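Side-chain contacts in WipB (Legionella pneumophila, PDB 5NNY), which is a translocated Legionella effector that acts as a Ser/Thr phosphatase and targets the lysosomal nutrient-sensing machinery of the host: residues G9-H12 against L17-N20; F107-L112 against L179-Q184. All coordinates share one frame; numbering follows the deposited sequence.

Contact 1 of 2, residues G9-H12 against L17-N20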
loop_
_atom_site.group_PDB
_atom_site.type_symbol
_atom_site.label_atom_id
_atom_site.label_comp_id
_atom_site.label_asym_id
_atom_site.label_seq_id
_atom_site.Cartn_x
_atom_site.Cartn_y
_atom_site.Cartn_z
ATOM N N GLY A 9 -2.723 -0.168 10.907
ATOM C CA GLY A 9 -3.117 1.165 10.532
ATOM C C GLY A 9 -2.227 1.726 9.437
ATOM O O GLY A 9 -1.425 1.032 8.813
ATOM N N ASP A 10 -2.396 3.022 9.190
ATOM C CA ASP A 10 -1.587 3.693 8.174
ATOM C C ASP A 10 -0.148 3.783 8.663
ATOM O O ASP A 10 0.138 4.463 9.651
ATOM C CB ASP A 10 -2.153 5.072 7.863
ATOM C CG ASP A 10 -3.401 5.002 7.002
ATOM O OD1 ASP A 10 -3.390 4.291 5.971
ATOM O OD2 ASP A 10 -4.411 5.646 7.373
ATOM N N LEU A 11 0.763 3.104 7.958
ATOM C CA LEU A 11 2.160 3.040 8.376
ATOM C C LEU A 11 2.948 4.297 8.053
ATOM O O LEU A 11 4.002 4.523 8.672
ATOM C CB LEU A 11 2.848 1.839 7.720
ATOM C CG LEU A 11 2.306 0.486 8.181
ATOM C CD1 LEU A 11 2.736 -0.601 7.215
ATOM C CD2 LEU A 11 2.804 0.189 9.601
ATOM N N HIS A 12 2.483 5.094 7.090
ATOM C CA HIS A 12 3.229 6.259 6.595
ATOM C C HIS A 12 4.668 5.890 6.233
ATOM O O HIS A 12 5.621 6.616 6.529
ATOM C CB HIS A 12 3.177 7.398 7.608
ATOM C CG HIS A 12 1.776 7.801 7.942
ATOM N ND1 HIS A 12 0.897 8.251 6.982
ATOM C CD2 HIS A 12 1.086 7.767 9.104
ATOM C CE1 HIS A 12 -0.274 8.498 7.546
ATOM N NE2 HIS A 12 -0.187 8.205 8.830
ATOM N N LEU A 17 8.240 0.772 12.291
ATOM C CA LEU A 17 6.907 0.478 12.804
ATOM C C LEU A 17 6.377 -0.822 12.220
ATOM O O LEU A 17 5.883 -1.682 12.961
ATOM C CB LEU A 17 5.968 1.645 12.487
ATOM C CG LEU A 17 4.476 1.481 12.784
ATOM C CD1 LEU A 17 4.186 1.139 14.254
ATOM C CD2 LEU A 17 3.724 2.733 12.354
ATOM N N PHE A 18 6.502 -0.991 10.893
ATOM C CA PHE A 18 6.137 -2.245 10.227
ATOM C C PHE A 18 6.861 -3.435 10.852
ATOM O O PHE A 18 6.233 -4.442 11.202
ATOM C CB PHE A 18 6.444 -2.144 8.729
ATOM C CG PHE A 18 5.810 -3.231 7.881
ATOM C CD1 PHE A 18 4.610 -3.823 8.240
ATOM C CD2 PHE A 18 6.423 -3.650 6.715
ATOM C CE1 PHE A 18 4.047 -4.813 7.437
ATOM C CE2 PHE A 18 5.864 -4.634 5.916
ATOM C CZ PHE A 18 4.670 -5.224 6.281
ATOM N N LEU A 19 8.187 -3.340 10.999
ATOM C CA LEU A 19 8.938 -4.400 11.664
ATOM C C LEU A 19 8.405 -4.675 13.066
ATOM O O LEU A 19 8.244 -5.837 13.457
ATOM C CB LEU A 19 10.424 -4.025 11.739
ATOM C CG LEU A 19 11.307 -5.178 12.254
ATOM C CD1 LEU A 19 11.626 -6.124 11.122
ATOM C CD2 LEU A 19 12.602 -4.668 12.857
ATOM N N ASN A 20 8.161 -3.624 13.848
ATOM C CA ASN A 20 7.721 -3.804 15.229
ATOM C C ASN A 20 6.428 -4.608 15.295
ATOM O O ASN A 20 6.309 -5.554 16.090
ATOM C CB ASN A 20 7.544 -2.440 15.895
ATOM C CG ASN A 20 7.651 -2.512 17.402
ATOM O OD1 ASN A 20 8.391 -3.336 17.954
ATOM N ND2 ASN A 20 6.926 -1.632 18.082
#
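Leu11 has its CG anti to the carbonyl carbon (chi1 -66°), which sets its two methyl groups against helix 15-24. Leu17 and Phe18 of that helix both hold CG anti to the backbone N, Leu17 with chi1 173°. Each meets a different branch of Leu11. CD2 lies against the branch point of Leu17, 3.8 Å from Leu17 CG. The same Leu11 CD2 is 3.9 Å from Leu17 CD2. That Leu17 methyl also comes within 4.1 Å of Leu11 O, so it brushes the loop backbone. The other branch goes to the aromatic ring. Leu11 CD1 approaches it obliquely near the ring's root, 3.9 Å from Phe18 CD1 and 4.1 Å from Phe18 CG. The side-chain contacts are apolar.

The loop follows strand 6-8, and Gly9 to His12 match the GDxH motif of calcineurin-like phosphoesterases. In relatives this motif contributes metal ligands. Asp10 points away from the helix, and its OD1 lies near Asp96 OD2, a pairing consistent with such a site, while His12 ND1 is hydrogen-bonded to Asp100 OD2. Leu11 is buried, and Asp10 and His12 on either side of it in sequence carry the polar groups of the loop. Leu17 is partly exposed, and its backbone N is hydrogen-bonded to Asn14 OD1, three residues earlier. Phe18 is buried, and its ring also packs on Leu115 of helix 105-117.

Contact 2 of 2, residues F107-L112 against L179-Q184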
loop_
_atom_site.group_PDB
_atom_site.type_symbol
_atom_site.label_atom_id
_atom_site.label_comp_id
_atom_site.label_asym_id
_atom_site.label_seq_id
_atom_site.Cartn_x
_atom_site.Cartn_y
_atom_site.Cartn_z
ATOM N N PHE A 107 12.952 0.196 2.031
ATOM C CA PHE A 107 12.961 -0.590 3.265
ATOM C C PHE A 107 11.727 -1.477 3.364
ATOM O O PHE A 107 11.831 -2.678 3.644
ATOM C CB PHE A 107 13.056 0.329 4.483
ATOM C CG PHE A 107 14.410 1.005 4.656
ATOM C CD1 PHE A 107 15.567 0.485 4.070
ATOM C CD2 PHE A 107 14.517 2.118 5.468
ATOM C CE1 PHE A 107 16.806 1.100 4.271
ATOM C CE2 PHE A 107 15.748 2.733 5.692
ATOM C CZ PHE A 107 16.904 2.218 5.090
ATOM N N ILE A 108 10.548 -0.907 3.109
ATOM C CA ILE A 108 9.315 -1.678 3.212
ATOM C C ILE A 108 9.174 -2.607 2.016
ATOM O O ILE A 108 8.624 -3.703 2.135
ATOM C CB ILE A 108 8.103 -0.735 3.386
ATOM C CG1 ILE A 108 8.049 -0.282 4.851
ATOM C CG2 ILE A 108 6.785 -1.399 2.968
ATOM C CD1 ILE A 108 6.812 0.420 5.288
ATOM N N LEU A 109 9.717 -2.218 0.858
ATOM C CA LEU A 109 9.658 -3.108 -0.301
ATOM C C LEU A 109 10.411 -4.407 -0.039
ATOM O O LEU A 109 9.958 -5.491 -0.431
ATOM C CB LEU A 109 10.219 -2.411 -1.542
ATOM C CG LEU A 109 9.347 -1.333 -2.191
ATOM C CD1 LEU A 109 10.103 -0.645 -3.340
ATOM C CD2 LEU A 109 8.040 -1.950 -2.688
ATOM N N LYS A 110 11.571 -4.316 0.619
ATOM C CA LYS A 110 12.341 -5.513 0.941
ATOM C C LYS A 110 11.633 -6.350 1.989
ATOM O O LYS A 110 11.730 -7.584 1.970
ATOM C CB LYS A 110 13.739 -5.145 1.438
ATOM C CG LYS A 110 14.660 -4.599 0.353
ATOM C CD LYS A 110 14.682 -5.493 -0.882
ATOM C CE LYS A 110 15.873 -6.452 -0.879
ATOM N NZ LYS A 110 15.762 -7.471 -1.987
ATOM N N LEU A 111 10.943 -5.696 2.927
ATOM C CA LEU A 111 10.177 -6.430 3.935
ATOM C C LEU A 111 9.025 -7.188 3.296
ATOM O O LEU A 111 8.797 -8.360 3.613
ATOM C CB LEU A 111 9.658 -5.482 5.022
ATOM C CG LEU A 111 10.689 -5.174 6.113
ATOM C CD1 LEU A 111 10.189 -4.083 7.017
ATOM C CD2 LEU A 111 11.018 -6.435 6.944
ATOM N N LEU A 112 8.278 -6.526 2.408
ATOM C CA LEU A 112 7.215 -7.206 1.677
ATOM C C LEU A 112 7.760 -8.394 0.892
ATOM O O LEU A 112 7.133 -9.455 0.849
ATOM C CB LEU A 112 6.499 -6.232 0.736
ATOM C CG LEU A 112 5.763 -5.066 1.399
ATOM C CD1 LEU A 112 5.138 -4.118 0.359
ATOM C CD2 LEU A 112 4.690 -5.597 2.386
ATOM N N LEU A 179 11.189 -2.602 -9.764
ATOM C CA LEU A 179 10.144 -3.095 -10.656
ATOM C C LEU A 179 9.882 -4.581 -10.441
ATOM O O LEU A 179 8.727 -5.020 -10.489
ATOM C CB LEU A 179 10.509 -2.814 -12.115
ATOM C CG LEU A 179 10.437 -1.342 -12.530
ATOM C CD1 LEU A 179 11.180 -1.099 -13.859
ATOM C CD2 LEU A 179 8.962 -0.880 -12.588
ATOM N N ASN A 180 10.923 -5.377 -10.201
ATOM C CA ASN A 180 10.666 -6.790 -9.930
ATOM C C ASN A 180 9.793 -6.957 -8.694
ATOM O O ASN A 180 8.846 -7.750 -8.695
ATOM C CB ASN A 180 11.966 -7.576 -9.762
ATOM C CG ASN A 180 11.707 -9.021 -9.346
ATOM O OD1 ASN A 180 11.438 -9.883 -10.181
ATOM N ND2 ASN A 180 11.756 -9.280 -8.050
ATOM N N ILE A 181 10.097 -6.220 -7.621
ATOM C CA ILE A 181 9.284 -6.328 -6.412
ATOM C C ILE A 181 7.863 -5.845 -6.691
ATOM O O ILE A 181 6.885 -6.445 -6.234
ATOM C CB ILE A 181 9.945 -5.556 -5.252
ATOM C CG1 ILE A 181 11.308 -6.166 -4.916
ATOM C CG2 ILE A 181 9.066 -5.567 -3.987
ATOM C CD1 ILE A 181 12.041 -5.441 -3.807
ATOM N N TYR A 182 7.729 -4.771 -7.473
ATOM C CA TYR A 182 6.407 -4.287 -7.847
ATOM C C TYR A 182 5.574 -5.384 -8.498
ATOM O O TYR A 182 4.446 -5.660 -8.075
ATOM C CB TYR A 182 6.492 -3.094 -8.803
ATOM C CG TYR A 182 5.073 -2.755 -9.248
ATOM C CD1 TYR A 182 4.172 -2.207 -8.349
ATOM C CD2 TYR A 182 4.625 -3.059 -10.529
ATOM C CE1 TYR A 182 2.861 -1.935 -8.717
ATOM C CE2 TYR A 182 3.322 -2.784 -10.911
ATOM C CZ TYR A 182 2.446 -2.229 -9.996
ATOM O OH TYR A 182 1.156 -1.957 -10.370
ATOM N N HIS A 183 6.108 -5.997 -9.546
ATOM C CA HIS A 183 5.357 -6.973 -10.330
ATOM C C HIS A 183 5.250 -8.325 -9.624
ATOM O O HIS A 183 4.202 -8.981 -9.686
ATOM C CB HIS A 183 6.025 -7.144 -11.705
ATOM C CG HIS A 183 5.884 -5.949 -12.601
ATOM N ND1 HIS A 183 4.703 -5.629 -13.234
ATOM C CD2 HIS A 183 6.779 -5.003 -12.976
ATOM C CE1 HIS A 183 4.872 -4.533 -13.953
ATOM N NE2 HIS A 183 6.125 -4.136 -13.819
ATOM N N GLN A 184 6.323 -8.768 -8.964
ATOM C CA GLN A 184 6.339 -10.116 -8.391
ATOM C C GLN A 184 5.686 -10.182 -7.019
ATOM O O GLN A 184 5.218 -11.247 -6.600
ATOM C CB GLN A 184 7.780 -10.621 -8.288
ATOM C CG GLN A 184 8.410 -10.845 -9.627
ATOM C CD GLN A 184 7.723 -11.960 -10.382
ATOM O OE1 GLN A 184 7.389 -13.003 -9.809
ATOM N NE2 GLN A 184 7.489 -11.744 -11.672
#
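Leu109 meets Ile181 through both its backbone and its side chain. Its carbonyl oxygen is the nearer part: Leu109 O lies 3.7 Å from Ile181 CG2 and 4.0 Å from Ile181 CD1. The leucine side chain crosses the isoleucine at a slant, with Leu109 CD2 4.0 Å from Ile181 CG2. Leu109 CB sits 4.2 Å from both Ile181 CG2 and Ile181 CD1, so both methyls of the isoleucine lie near the base of the leucine. The extended CG1-CD1 arm of Ile181 (chi2 179°) carries CD1 across to the next residue.

Helix 105-117 joins the parallel neighbouring strands 90-93 and 121-125 in a beta-alpha-beta crossover. Helix 175-186 comes just before strand 190-198, the next strand of the sheet.

Lys110 starts out pointing away from Ile181. Bends at chi2 and chi3 (-50° and -97°) bring its chain back, and Lys110 CD packs 3.9 Å from Ile181 CD1, the two side chains nearly at right angles. Beyond this apolar touch, Lys110 NZ makes a salt bridge to Glu177 OE2 on helix 175-186. The same nitrogen is hydrogen-bonded to Gln113 OE1 on its own helix.

How the contacts relate
Contact 1 closes before contact 2 opens along the chain, and their centres lie 16 Å apart. Helix 105-117 connects them. It carries residues 107-112 of contact 2, and it also packs against helix 15-24 of contact 1. The ring of Phe18 makes much of this junction, with Phe18 CD2 3.8 Å from Leu111 CD1 and Phe18 CE2 3.8 Å from Leu112 CD2. Helix 105-117 therefore has helix 15-24 and helix 175-186 as neighbours. These helices belong to the phosphatase domain, the part of the longer WipB protein in this chain, which has a phosphoesterase fold around the mixed sheet. Leu11 of the GDxH loop after the outermost strand 6-8 reaches helix 105-117 indirectly, through helix 15-24.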